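Local coordinates for Tol-Pal system protein TolB (Acinetobacter baumannii, PDB 7MX5) that probably takes part in outer membrane invagination during cell division and in keeping the outer membrane intact, as the periplasmic component of the Tol-Pal system, at residues I196-L201 with E207-F212; T151-D156 with P162-S167; Y87-V92 with D119-A124; I19-F22 with L28-I31; S325-A330 with S346-P351. One frame throughout, in Å; residues are numbered along the deposited sequence.

Contact 1 of 5, residues I196-L201 with E207-F212; sequences IYLQDL and EVITSF
The ring of Y197, the flat group of this contact, meets V208 obliquely, with V208 CG2 only 3.4 Å from Y197 CE2; the guanidinium of R206 adds a cation-pi contact. The carbonyl O of E207 also approaches the ring obliquely, and lies 3.3 Å from Y197 CA. Beyond the ring the two antiparallel strands are joined through the backbone. I196 N gives a bond of 2.9 Å to T210 O. I209 N reaches I196 O at 2.7 Å. One residue further on, L198 N binds E207 O at 2.8 Å. I209 and T210 thus both stand opposite I196, a classic beta bulge. The extra residue turns its side chain toward the partner strand: I209 CB rests on I196 CG2 at 3.9 Å. With CG1 anti to its own carbonyl carbon (chi1 -74°), I209 also reaches L198 CB, 3.7 Å from CG1. The hairpin forms the outer half of a four-stranded propeller blade. I196, L198, I209 and T210 all touch strands of the next blade, and E207 OE1 pairs with R248. Backbone bonds therefore carry the hairpin, while the bulge adds an aliphatic group to the surface joining the blades.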
# COMPACT_ATOMS: atom_id res chain seq x y z
N ILE A 196 3.93 -1.86 -22.17
CA ILE A 196 3.03 -1.73 -21.03
C ILE A 196 1.86 -2.68 -21.25
O ILE A 196 1.08 -2.53 -22.20
CB ILE A 196 2.54 -0.28 -20.86
CG1 ILE A 196 3.67 0.60 -20.34
CG2 ILE A 196 1.35 -0.23 -19.92
CD1 ILE A 196 3.30 2.06 -20.22
N TYR A 197 1.74 -3.67 -20.38
CA TYR A 197 0.67 -4.65 -20.45
C TYR A 197 -0.43 -4.30 -19.45
O TYR A 197 -0.18 -3.63 -18.44
CB TYR A 197 1.19 -6.06 -20.16
CG TYR A 197 2.13 -6.60 -21.22
CD1 TYR A 197 3.49 -6.33 -21.18
CD2 TYR A 197 1.65 -7.40 -22.25
CE1 TYR A 197 4.35 -6.83 -22.14
CE2 TYR A 197 2.50 -7.91 -23.21
CZ TYR A 197 3.85 -7.62 -23.15
OH TYR A 197 4.70 -8.12 -24.11
N LEU A 198 -1.65 -4.74 -19.74
CA LEU A 198 -2.79 -4.58 -18.84
C LEU A 198 -3.38 -5.96 -18.59
O LEU A 198 -3.93 -6.58 -19.51
CB LEU A 198 -3.83 -3.63 -19.43
CG LEU A 198 -4.91 -3.16 -18.45
CD1 LEU A 198 -4.27 -2.64 -17.17
CD2 LEU A 198 -5.79 -2.10 -19.08
N GLN A 199 -3.28 -6.43 -17.35
CA GLN A 199 -3.59 -7.81 -17.00
C GLN A 199 -4.88 -7.86 -16.19
O GLN A 199 -4.96 -7.28 -15.10
CB GLN A 199 -2.44 -8.45 -16.22
CG GLN A 199 -2.61 -9.94 -15.98
CD GLN A 199 -1.29 -10.68 -16.08
OE1 GLN A 199 -0.35 -10.21 -16.71
NE2 GLN A 199 -1.23 -11.86 -15.47
N ASP A 200 -5.88 -8.57 -16.72
CA ASP A 200 -7.11 -8.82 -15.98
C ASP A 200 -6.84 -9.85 -14.89
O ASP A 200 -6.49 -10.99 -15.18
CB ASP A 200 -8.20 -9.30 -16.93
CG ASP A 200 -9.57 -9.39 -16.28
OD1 ASP A 200 -9.70 -10.00 -15.20
OD2 ASP A 200 -10.53 -8.83 -16.85
N LEU A 201 -7.00 -9.44 -13.63
CA LEU A 201 -6.71 -10.34 -12.52
C LEU A 201 -7.79 -11.40 -12.29
O LEU A 201 -7.54 -12.35 -11.55
CB LEU A 201 -6.51 -9.53 -11.23
CG LEU A 201 -5.35 -8.54 -11.25
CD1 LEU A 201 -5.44 -7.60 -10.07
CD2 LEU A 201 -4.02 -9.28 -11.26
N GLU A 207 -3.20 -7.69 -22.23
CA GLU A 207 -3.23 -7.02 -23.52
C GLU A 207 -2.17 -5.93 -23.54
O GLU A 207 -1.88 -5.32 -22.51
CB GLU A 207 -4.61 -6.42 -23.82
CG GLU A 207 -5.06 -5.37 -22.82
CD GLU A 207 -6.17 -4.48 -23.37
OE1 GLU A 207 -6.13 -4.15 -24.57
OE2 GLU A 207 -7.08 -4.12 -22.59
N VAL A 208 -1.58 -5.71 -24.71
CA VAL A 208 -0.54 -4.69 -24.86
C VAL A 208 -1.20 -3.33 -24.95
O VAL A 208 -1.98 -3.06 -25.87
CB VAL A 208 0.33 -4.97 -26.09
CG1 VAL A 208 1.17 -3.74 -26.42
CG2 VAL A 208 1.23 -6.15 -25.83
N ILE A 209 -0.89 -2.46 -23.99
CA ILE A 209 -1.40 -1.09 -24.04
C ILE A 209 -0.58 -0.25 -25.01
O ILE A 209 -1.13 0.37 -25.93
CB ILE A 209 -1.40 -0.48 -22.62
CG1 ILE A 209 -2.54 -1.07 -21.79
CG2 ILE A 209 -1.54 1.01 -22.70
CD1 ILE A 209 -3.91 -0.85 -22.39
N THR A 210 0.74 -0.24 -24.85
CA THR A 210 1.63 0.45 -25.78
C THR A 210 2.99 -0.24 -25.77
O THR A 210 3.35 -0.93 -24.81
CB THR A 210 1.77 1.93 -25.43
OG1 THR A 210 2.40 2.62 -26.51
CG2 THR A 210 2.60 2.11 -24.17
N SER A 211 3.74 -0.02 -26.84
CA SER A 211 5.05 -0.64 -27.00
C SER A 211 5.83 -0.00 -28.14
O SER A 211 5.43 -0.10 -29.31
CB SER A 211 4.91 -2.14 -27.25
OG SER A 211 6.17 -2.80 -27.16
N PHE A 212 6.95 0.64 -27.83
CA PHE A 212 7.82 1.22 -28.86
C PHE A 212 9.23 1.34 -28.29
O PHE A 212 9.55 0.78 -27.23
CB PHE A 212 7.27 2.56 -29.36
CG PHE A 212 6.80 3.47 -28.27
CD1 PHE A 212 7.69 4.32 -27.63
CD2 PHE A 212 5.47 3.50 -27.89
CE1 PHE A 212 7.26 5.17 -26.63
CE2 PHE A 212 5.04 4.34 -26.89
CZ PHE A 212 5.93 5.18 -26.26

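Contact 2 of 5, residues T151-D156 with P162-S167; sequences TLQIAD and PKTVLS
T151-D156 and P162-S167 run antiparallel at 160°, their axes 4.5 Å apart, with T151 facing S167 and I154 facing K163. Between L152 and Q153 the register slips by one residue, so that V165 and L166 both face L152 in a classic beta bulge. L152 N is held by L166 O at 2.7 Å, and L152 O receives V165 N at 2.7 Å plus a weak bond from L166 N. The V165 side chain turns toward the partner strand, where its CG2 lies 3.7 Å from I154 CG1 and its CB packs against L152 CG at 3.9 Å. These apolar groups continue onto I184 and W177 of the adjoining blade.

This hairpin makes the two outer strands of a four-stranded blade of the TolB beta-propeller. The C-terminal strand 391-397 is the innermost strand of that same blade, so the beginning and the end of the propeller chain meet in one sheet and close the ring.

Q153 and T164 lie on the other face of the hairpin from L152 and I154. The Q153 side chain runs extended beyond CG, and its NE2 donates to T164 OG1 at 3.0 Å, with the hydroxyl oxygen 18° out of the amide plane. Q153 OE1 sits 3.7 Å from P162 CB and accepts from Y138 OH on the neighbouring strand, which fixes both ends of the amide. Farther along this face, T151 CG2 meets T164 CG2 at 3.8 Å, a methyl-to-methyl contact beside the polar pair.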
# COMPACT_ATOMS: atom_id res chain seq x y z
N THR A 151 9.95 -11.15 -10.96
CA THR A 151 8.66 -11.78 -10.69
C THR A 151 7.70 -10.74 -10.16
O THR A 151 7.93 -10.17 -9.09
CB THR A 151 8.80 -12.94 -9.70
OG1 THR A 151 9.67 -13.94 -10.25
CG2 THR A 151 7.45 -13.56 -9.41
N LEU A 152 6.62 -10.49 -10.90
CA LEU A 152 5.56 -9.60 -10.45
C LEU A 152 4.59 -10.39 -9.59
O LEU A 152 3.99 -11.37 -10.05
CB LEU A 152 4.84 -8.96 -11.64
CG LEU A 152 3.66 -8.05 -11.30
CD1 LEU A 152 4.04 -7.03 -10.24
CD2 LEU A 152 3.14 -7.37 -12.54
N GLN A 153 4.42 -9.96 -8.34
CA GLN A 153 3.58 -10.66 -7.38
C GLN A 153 2.60 -9.70 -6.74
O GLN A 153 2.85 -8.49 -6.65
CB GLN A 153 4.42 -11.34 -6.29
CG GLN A 153 5.10 -12.62 -6.73
CD GLN A 153 5.40 -13.54 -5.56
OE1 GLN A 153 5.57 -13.10 -4.43
NE2 GLN A 153 5.45 -14.84 -5.84
N ILE A 154 1.47 -10.25 -6.29
CA ILE A 154 0.48 -9.52 -5.51
C ILE A 154 0.19 -10.34 -4.26
O ILE A 154 -0.14 -11.53 -4.36
CB ILE A 154 -0.81 -9.26 -6.31
CG1 ILE A 154 -0.52 -8.42 -7.55
CG2 ILE A 154 -1.84 -8.57 -5.44
CD1 ILE A 154 -1.71 -8.25 -8.47
N ALA A 155 0.30 -9.71 -3.09
CA ALA A 155 0.11 -10.39 -1.83
C ALA A 155 -0.75 -9.53 -0.91
O ALA A 155 -1.03 -8.36 -1.21
CB ALA A 155 1.44 -10.73 -1.15
N ASP A 156 -1.16 -10.11 0.21
CA ASP A 156 -1.91 -9.38 1.21
C ASP A 156 -1.02 -8.33 1.87
O ASP A 156 0.20 -8.27 1.65
CB ASP A 156 -2.48 -10.33 2.25
CG ASP A 156 -3.49 -11.30 1.67
OD1 ASP A 156 -4.12 -10.96 0.65
OD2 ASP A 156 -3.64 -12.41 2.22
N PRO A 162 0.67 -14.97 -1.54
CA PRO A 162 1.18 -14.28 -2.73
C PRO A 162 0.63 -14.90 -4.00
O PRO A 162 0.42 -16.11 -4.10
CB PRO A 162 2.69 -14.48 -2.62
CG PRO A 162 2.84 -15.78 -1.92
CD PRO A 162 1.66 -15.91 -0.98
N LYS A 163 0.39 -14.03 -4.99
CA LYS A 163 -0.13 -14.44 -6.29
C LYS A 163 0.82 -13.92 -7.35
O LYS A 163 0.95 -12.71 -7.54
CB LYS A 163 -1.56 -13.91 -6.50
CG LYS A 163 -2.36 -14.59 -7.61
CD LYS A 163 -1.92 -14.13 -8.99
CE LYS A 163 -2.87 -14.60 -10.07
NZ LYS A 163 -4.23 -14.01 -9.91
N THR A 164 1.47 -14.84 -8.06
CA THR A 164 2.40 -14.47 -9.12
C THR A 164 1.63 -14.05 -10.36
O THR A 164 0.89 -14.84 -10.94
CB THR A 164 3.34 -15.63 -9.43
OG1 THR A 164 4.13 -15.94 -8.28
CG2 THR A 164 4.26 -15.27 -10.59
N VAL A 165 1.81 -12.79 -10.77
CA VAL A 165 1.15 -12.29 -11.96
C VAL A 165 1.95 -12.63 -13.21
O VAL A 165 1.39 -12.99 -14.25
CB VAL A 165 0.92 -10.77 -11.84
CG1 VAL A 165 -0.19 -10.32 -12.78
CG2 VAL A 165 0.59 -10.40 -10.41
N LEU A 166 3.28 -12.53 -13.12
CA LEU A 166 4.16 -12.80 -14.25
C LEU A 166 5.59 -12.94 -13.73
O LEU A 166 6.00 -12.20 -12.83
CB LEU A 166 4.09 -11.69 -15.30
CG LEU A 166 5.06 -11.77 -16.47
CD1 LEU A 166 4.89 -13.09 -17.22
CD2 LEU A 166 4.88 -10.60 -17.42
N SER A 167 6.33 -13.89 -14.29
CA SER A 167 7.75 -14.04 -14.04
C SER A 167 8.49 -14.05 -15.36
O SER A 167 7.97 -14.52 -16.38
CB SER A 167 8.06 -15.33 -13.25
OG SER A 167 8.24 -16.43 -14.13

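Contact 3 of 5, residues Y87-V92 with D119-A124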
# COMPACT_ATOMS: atom_id res chain seq x y z
N TYR A 87 -18.56 -12.04 16.36
CA TYR A 87 -17.57 -11.31 17.14
C TYR A 87 -18.16 -10.00 17.65
O TYR A 87 -19.09 -9.45 17.06
CB TYR A 87 -16.30 -11.04 16.32
CG TYR A 87 -16.50 -10.13 15.13
CD1 TYR A 87 -16.93 -10.64 13.91
CD2 TYR A 87 -16.25 -8.77 15.22
CE1 TYR A 87 -17.11 -9.82 12.82
CE2 TYR A 87 -16.43 -7.94 14.12
CZ TYR A 87 -16.86 -8.47 12.93
OH TYR A 87 -17.04 -7.65 11.84
N GLN A 88 -17.60 -9.52 18.75
CA GLN A 88 -18.03 -8.28 19.37
C GLN A 88 -16.82 -7.45 19.76
O GLN A 88 -15.72 -7.96 19.95
CB GLN A 88 -18.90 -8.53 20.62
CG GLN A 88 -20.17 -9.31 20.35
CD GLN A 88 -20.92 -9.65 21.62
OE1 GLN A 88 -20.33 -10.07 22.61
NE2 GLN A 88 -22.24 -9.46 21.60
N LEU A 89 -17.04 -6.14 19.87
CA LEU A 89 -16.05 -5.19 20.36
C LEU A 89 -16.68 -4.40 21.49
O LEU A 89 -17.67 -3.69 21.27
CB LEU A 89 -15.56 -4.27 19.25
CG LEU A 89 -14.58 -3.16 19.66
CD1 LEU A 89 -13.40 -3.73 20.43
CD2 LEU A 89 -14.10 -2.38 18.44
N TYR A 90 -16.12 -4.50 22.69
CA TYR A 90 -16.71 -3.93 23.89
C TYR A 90 -15.88 -2.75 24.37
O TYR A 90 -14.69 -2.90 24.64
CB TYR A 90 -16.83 -4.98 24.99
CG TYR A 90 -17.70 -4.54 26.15
CD1 TYR A 90 -19.09 -4.57 26.05
CD2 TYR A 90 -17.14 -4.08 27.33
CE1 TYR A 90 -19.89 -4.17 27.10
CE2 TYR A 90 -17.93 -3.67 28.39
CZ TYR A 90 -19.31 -3.72 28.27
OH TYR A 90 -20.10 -3.32 29.32
N ASP A 91 -16.52 -1.58 24.47
CA ASP A 91 -15.92 -0.42 25.11
C ASP A 91 -16.13 -0.53 26.61
O ASP A 91 -17.27 -0.57 27.08
CB ASP A 91 -16.54 0.87 24.56
CG ASP A 91 -15.80 2.12 25.01
OD1 ASP A 91 -15.59 2.30 26.22
OD2 ASP A 91 -15.44 2.93 24.13
N VAL A 92 -15.03 -0.59 27.37
CA VAL A 92 -15.13 -0.84 28.80
C VAL A 92 -15.54 0.42 29.55
O VAL A 92 -16.40 0.37 30.44
CB VAL A 92 -13.81 -1.42 29.33
CG1 VAL A 92 -13.64 -1.13 30.81
CG2 VAL A 92 -13.75 -2.92 29.07
N ASP A 119 -10.44 -5.12 10.34
CA ASP A 119 -10.80 -3.87 9.68
C ASP A 119 -11.99 -3.22 10.38
O ASP A 119 -12.05 -1.99 10.50
CB ASP A 119 -11.12 -4.13 8.21
CG ASP A 119 -9.89 -4.07 7.33
OD1 ASP A 119 -8.77 -3.97 7.87
OD2 ASP A 119 -10.04 -4.12 6.09
N ALA A 120 -12.95 -4.03 10.84
CA ALA A 120 -14.11 -3.48 11.53
C ALA A 120 -13.74 -2.96 12.91
O ALA A 120 -14.27 -1.94 13.36
CB ALA A 120 -15.21 -4.53 11.62
N ILE A 121 -12.83 -3.66 13.60
CA ILE A 121 -12.38 -3.20 14.91
C ILE A 121 -11.65 -1.87 14.78
O ILE A 121 -11.87 -0.94 15.57
CB ILE A 121 -11.49 -4.27 15.58
CG1 ILE A 121 -12.30 -5.53 15.88
CG2 ILE A 121 -10.86 -3.72 16.85
CD1 ILE A 121 -11.48 -6.66 16.45
N TYR A 122 -10.77 -1.76 13.78
CA TYR A 122 -10.03 -0.52 13.56
C TYR A 122 -10.96 0.64 13.27
O TYR A 122 -10.79 1.74 13.82
CB TYR A 122 -9.03 -0.72 12.42
CG TYR A 122 -8.11 0.45 12.16
CD1 TYR A 122 -6.89 0.55 12.81
CD2 TYR A 122 -8.46 1.44 11.25
CE1 TYR A 122 -6.04 1.62 12.57
CE2 TYR A 122 -7.62 2.51 11.00
CZ TYR A 122 -6.41 2.59 11.66
OH TYR A 122 -5.57 3.65 11.42
N GLN A 123 -11.96 0.43 12.41
CA GLN A 123 -12.89 1.50 12.06
C GLN A 123 -13.75 1.90 13.26
O GLN A 123 -14.08 3.08 13.42
CB GLN A 123 -13.76 1.07 10.89
CG GLN A 123 -14.60 2.19 10.29
CD GLN A 123 -15.26 1.78 8.99
OE1 GLN A 123 -16.19 0.97 8.98
NE2 GLN A 123 -14.79 2.34 7.89
N ALA A 124 -14.12 0.93 14.10
CA ALA A 124 -14.95 1.24 15.26
C ALA A 124 -14.20 2.02 16.32
O ALA A 124 -14.83 2.68 17.15
CB ALA A 124 -15.51 -0.06 15.85
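L89 makes the tight part of this contact: its CD2 methyl projects from the strand to the helix and touches two residues a turn apart, I121 CG2 at 3.8 Å and A124 CB at 3.8 Å. The leucine is directed there by a CG placed opposite the backbone N (chi1 176°), and the L89 and I121 side chains cross at an angle, meeting methyl to methyl. Both are buried, and each also packs on V72 of the next strand, while L99 of strand 96-105, the neighbour on the other flank of strand 83-91, touches L89 and A124.

The contact thins toward Y87, whose hydroxyl end reaches the helix and, within 119-124, meets A120 alone. Its hydroxyl O lies 3.6 Å from A120 CB, which sits at the edge of the ring near its plane, and Y87 CE2 is a looser 4.4 Å from the same methyl. A120 is partly exposed; so is A124, though packed on L89. Y87 also leans on V117, earlier in the helix.

Strand 83-91 belongs to the mixed sheet of the amino-terminal domain, and helix 110-126 packs against it; the axes of 87-91 and 119-124 pass 9.7 Å apart, 23° from parallel. Across the two segments there is no hydrogen bond. A120 and A124 offer only their CB methyls to the strand, and the helix's hold on the sheet here rests on apolar contact.

Contact 4 of 5, residues I19-F22 with L28-I31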
# COMPACT_ATOMS: atom_id res chain seq x y z
N ILE A 19 -8.19 -9.56 23.46
CA ILE A 19 -8.94 -10.42 22.56
C ILE A 19 -9.03 -11.80 23.20
O ILE A 19 -8.03 -12.53 23.26
CB ILE A 19 -8.32 -10.49 21.15
CG1 ILE A 19 -8.99 -11.57 20.30
CG2 ILE A 19 -6.80 -10.67 21.22
CD1 ILE A 19 -8.34 -11.76 18.95
N VAL A 20 -10.20 -12.15 23.70
CA VAL A 20 -10.38 -13.46 24.33
C VAL A 20 -10.36 -14.53 23.25
O VAL A 20 -11.03 -14.38 22.22
CB VAL A 20 -11.70 -13.50 25.12
CG1 VAL A 20 -11.98 -14.90 25.62
CG2 VAL A 20 -11.66 -12.51 26.27
N PRO A 21 -9.59 -15.62 23.42
CA PRO A 21 -9.64 -16.73 22.46
C PRO A 21 -11.06 -17.20 22.21
O PRO A 21 -11.78 -17.56 23.15
CB PRO A 21 -8.80 -17.82 23.13
CG PRO A 21 -7.89 -17.10 24.07
CD PRO A 21 -8.48 -15.75 24.39
N PHE A 22 -11.48 -17.18 20.94
CA PHE A 22 -12.83 -17.59 20.61
C PHE A 22 -13.01 -19.08 20.88
O PHE A 22 -12.14 -19.89 20.56
CB PHE A 22 -13.14 -17.29 19.13
CG PHE A 22 -12.78 -15.90 18.69
CD1 PHE A 22 -12.67 -14.85 19.59
CD2 PHE A 22 -12.56 -15.64 17.34
CE1 PHE A 22 -12.34 -13.58 19.16
CE2 PHE A 22 -12.23 -14.37 16.91
CZ PHE A 22 -12.12 -13.33 17.82
N LEU A 28 -8.67 -18.18 13.81
CA LEU A 28 -9.07 -16.85 13.37
C LEU A 28 -8.50 -15.76 14.27
O LEU A 28 -7.89 -14.80 13.79
CB LEU A 28 -10.60 -16.76 13.31
CG LEU A 28 -11.30 -15.63 12.56
CD1 LEU A 28 -11.43 -14.37 13.41
CD2 LEU A 28 -10.57 -15.32 11.27
N TYR A 29 -8.71 -15.89 15.58
CA TYR A 29 -8.34 -14.81 16.49
C TYR A 29 -6.84 -14.51 16.55
O TYR A 29 -6.51 -13.34 16.78
CB TYR A 29 -8.92 -15.11 17.89
CG TYR A 29 -8.06 -15.95 18.81
CD1 TYR A 29 -7.06 -15.38 19.59
CD2 TYR A 29 -8.28 -17.31 18.94
CE1 TYR A 29 -6.28 -16.15 20.44
CE2 TYR A 29 -7.52 -18.09 19.78
CZ TYR A 29 -6.52 -17.50 20.53
OH TYR A 29 -5.75 -18.27 21.37
N PRO A 30 -5.91 -15.47 16.38
CA PRO A 30 -4.50 -15.06 16.32
C PRO A 30 -4.21 -14.13 15.15
O PRO A 30 -3.36 -13.23 15.28
CB PRO A 30 -3.74 -16.39 16.18
CG PRO A 30 -4.68 -17.43 16.62
CD PRO A 30 -6.06 -16.93 16.37
N ILE A 31 -4.89 -14.31 14.02
CA ILE A 31 -4.73 -13.39 12.90
C ILE A 31 -5.25 -12.00 13.27
O ILE A 31 -4.64 -10.98 12.94
CB ILE A 31 -5.45 -13.94 11.65
CG1 ILE A 31 -4.75 -15.21 11.16
CG2 ILE A 31 -5.50 -12.90 10.55
CD1 ILE A 31 -5.53 -15.96 10.09
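Y29 lies at the centre of the contact, with P21, F22 and I19 gathered round it. P21 CA stands over the middle of the Y29 ring, 3.6 Å from its centroid, in a CH-pi contact, and P30 CD covers part of the opposite face. P21 CB is 3.5 Å from Y29 CZ. F22 and Y29 form an edge-to-face pair, the edge of the tyrosine directed at the phenylalanine face, with planes at 55°. Y29 CB stands over the centre of the F22 face, 3.6 Å from its centroid, a second CH-pi contact, and L28 CD1 touches F22 CE2 at the ring edge (3.6 Å). I19 CD1 comes to the edge of the Y29 ring, 3.6 Å from Y29 CB.

Y29 holds its CG between the backbone N and the carbonyl carbon (chi1 88°), a torsion that brings the ring face to P21. Farther out, D25 makes weak hydrogen bonds to L28 N and Y29 N at the start of helix 29-37, and L28 rests on I110 and A113 of helix 110-126. The contact ties the loop after strand 16-19 to the next helix of the amino-terminal domain. Ring faces, C-H groups and methyls hold the two, so shape and dispersion rather than directed polar bonds join them.

Contact 5 of 5, residues S325-A330 with S346-P351; sequences SNYKVA and SLDESP
Residues S346-P351 form the connection from one propeller blade to the next, and Y327 of the preceding blade packs against the turn in its middle. D348 is the centre of an inverse gamma turn. Its CB stands over one face of the Y327 ring, 4.0 Å from the centroid and 18° off the ring normal, a CH-pi contact. The methylene is displaced toward the rim, being nearest to Y327 CZ at 3.8 Å. Ring and carboxylate planes are only 13° apart, so the carboxylate runs nearly parallel to the ring, in a separate layer. The turn sets CB over the ring, and a CG lying opposite the backbone N (chi1 176°) sends the carboxylate on to R306, whose NH1 forms a salt bridge with D348 OD2.

Strand 328-333 is the third of four antiparallel strands in its blade, and strand 352-353 belongs to the following blade, whose sheet also takes in strand 6-9 from near the N terminus. The linker between them is therefore fixed against the blade that it leaves. R306 lies on strand 304-309 of that blade, and the nearby F303 meets both Y327 and D348.

At the P351 end, V329 and P351 make a slack apolar contact, V329 CG1 to P351 CG at 4.4 Å. P351 also packs on A317 of strand 315-320, and V329 on Y362 of strand 359-366. The L347 side chain packs on A363 and R365 of the following blade.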
# COMPACT_ATOMS: atom_id res chain seq x y z
N SER A 325 22.33 15.00 3.56
CA SER A 325 22.15 13.57 3.78
C SER A 325 21.59 12.91 2.52
O SER A 325 21.64 13.48 1.42
CB SER A 325 21.25 13.37 5.00
OG SER A 325 21.54 12.15 5.65
N ASN A 326 21.06 11.69 2.68
CA ASN A 326 20.63 10.86 1.56
C ASN A 326 19.10 10.85 1.45
O ASN A 326 18.42 11.73 1.99
CB ASN A 326 21.22 9.46 1.74
CG ASN A 326 22.69 9.41 1.40
OD1 ASN A 326 23.51 10.11 1.99
ND2 ASN A 326 23.05 8.57 0.43
N TYR A 327 18.57 9.85 0.75
CA TYR A 327 17.16 9.82 0.42
C TYR A 327 16.31 9.58 1.66
O TYR A 327 16.66 8.78 2.53
CB TYR A 327 16.88 8.72 -0.61
CG TYR A 327 17.60 8.92 -1.93
CD1 TYR A 327 17.37 10.04 -2.71
CD2 TYR A 327 18.52 7.98 -2.39
CE1 TYR A 327 18.03 10.22 -3.91
CE2 TYR A 327 19.18 8.15 -3.59
CZ TYR A 327 18.93 9.28 -4.35
OH TYR A 327 19.59 9.46 -5.54
N LYS A 328 15.19 10.29 1.73
CA LYS A 328 14.22 10.14 2.81
C LYS A 328 12.83 9.99 2.22
O LYS A 328 12.50 10.62 1.21
CB LYS A 328 14.24 11.33 3.78
CG LYS A 328 15.61 11.94 4.02
CD LYS A 328 16.30 11.29 5.20
CE LYS A 328 17.79 11.60 5.21
NZ LYS A 328 18.30 11.81 6.59
N VAL A 329 12.01 9.15 2.85
CA VAL A 329 10.58 9.12 2.56
C VAL A 329 9.93 10.26 3.34
O VAL A 329 10.07 10.34 4.56
CB VAL A 329 9.96 7.77 2.93
CG1 VAL A 329 8.46 7.79 2.70
CG2 VAL A 329 10.62 6.65 2.13
N ALA A 330 9.25 11.15 2.63
CA ALA A 330 8.67 12.33 3.24
C ALA A 330 7.19 12.45 2.88
O ALA A 330 6.73 11.91 1.87
CB ALA A 330 9.41 13.61 2.82
N SER A 346 16.92 3.72 1.15
CA SER A 346 18.09 3.40 0.36
C SER A 346 17.84 3.46 -1.14
O SER A 346 18.79 3.32 -1.92
CB SER A 346 18.61 2.00 0.72
OG SER A 346 18.84 1.88 2.11
N LEU A 347 16.60 3.66 -1.57
CA LEU A 347 16.24 3.59 -2.98
C LEU A 347 15.48 4.84 -3.39
O LEU A 347 14.53 5.24 -2.72
CB LEU A 347 15.40 2.34 -3.27
CG LEU A 347 16.08 1.01 -2.97
CD1 LEU A 347 15.10 -0.14 -3.13
CD2 LEU A 347 17.30 0.82 -3.86
N ASP A 348 15.91 5.45 -4.50
CA ASP A 348 15.18 6.57 -5.11
C ASP A 348 14.02 5.97 -5.90
O ASP A 348 14.06 5.82 -7.12
CB ASP A 348 16.12 7.39 -5.99
CG ASP A 348 15.40 8.51 -6.71
OD1 ASP A 348 14.48 9.11 -6.12
OD2 ASP A 348 15.76 8.80 -7.87
N GLU A 349 12.96 5.62 -5.17
CA GLU A 349 11.85 4.88 -5.73
C GLU A 349 10.55 5.38 -5.11
O GLU A 349 10.52 5.82 -3.96
CB GLU A 349 12.02 3.37 -5.48
CG GLU A 349 11.08 2.48 -6.27
CD GLU A 349 11.70 1.12 -6.56
OE1 GLU A 349 12.59 1.05 -7.44
OE2 GLU A 349 11.31 0.14 -5.91
N SER A 350 9.47 5.29 -5.88
CA SER A 350 8.20 5.87 -5.46
C SER A 350 7.61 5.10 -4.28
O SER A 350 7.60 3.86 -4.30
CB SER A 350 7.21 5.86 -6.63
OG SER A 350 6.28 6.93 -6.51
N PRO A 351 7.13 5.78 -3.26
CA PRO A 351 6.35 5.12 -2.21
C PRO A 351 4.91 4.93 -2.68
O PRO A 351 4.55 5.27 -3.80
CB PRO A 351 6.43 6.09 -1.02
CG PRO A 351 7.18 7.31 -1.52
CD PRO A 351 7.28 7.22 -3.00

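Contacts 1 and 2 are outer hairpins of two neighbouring propeller blades, each with a classic beta bulge and partly buried; they alone have backbone hydrogen bonds between their segments. They touch directly, Q199 NE2 approaching V165 O at 3.1 Å in a probable hydrogen bond and L201 CD2 packing on I154 CD1. Contacts 3, 4 and 5 are buried. Contact 5, also in the propeller, concerns a connection between blades and works through a ring and a methylene. Contacts 3 and 4 lie in the amino-terminal domain, centres about 13 Å apart, mainly aliphatic in contact 3, mainly ring faces and CH-pi in contact 4. Contact 1 is far from both, about 42 Å between centres, across the centre of the chain.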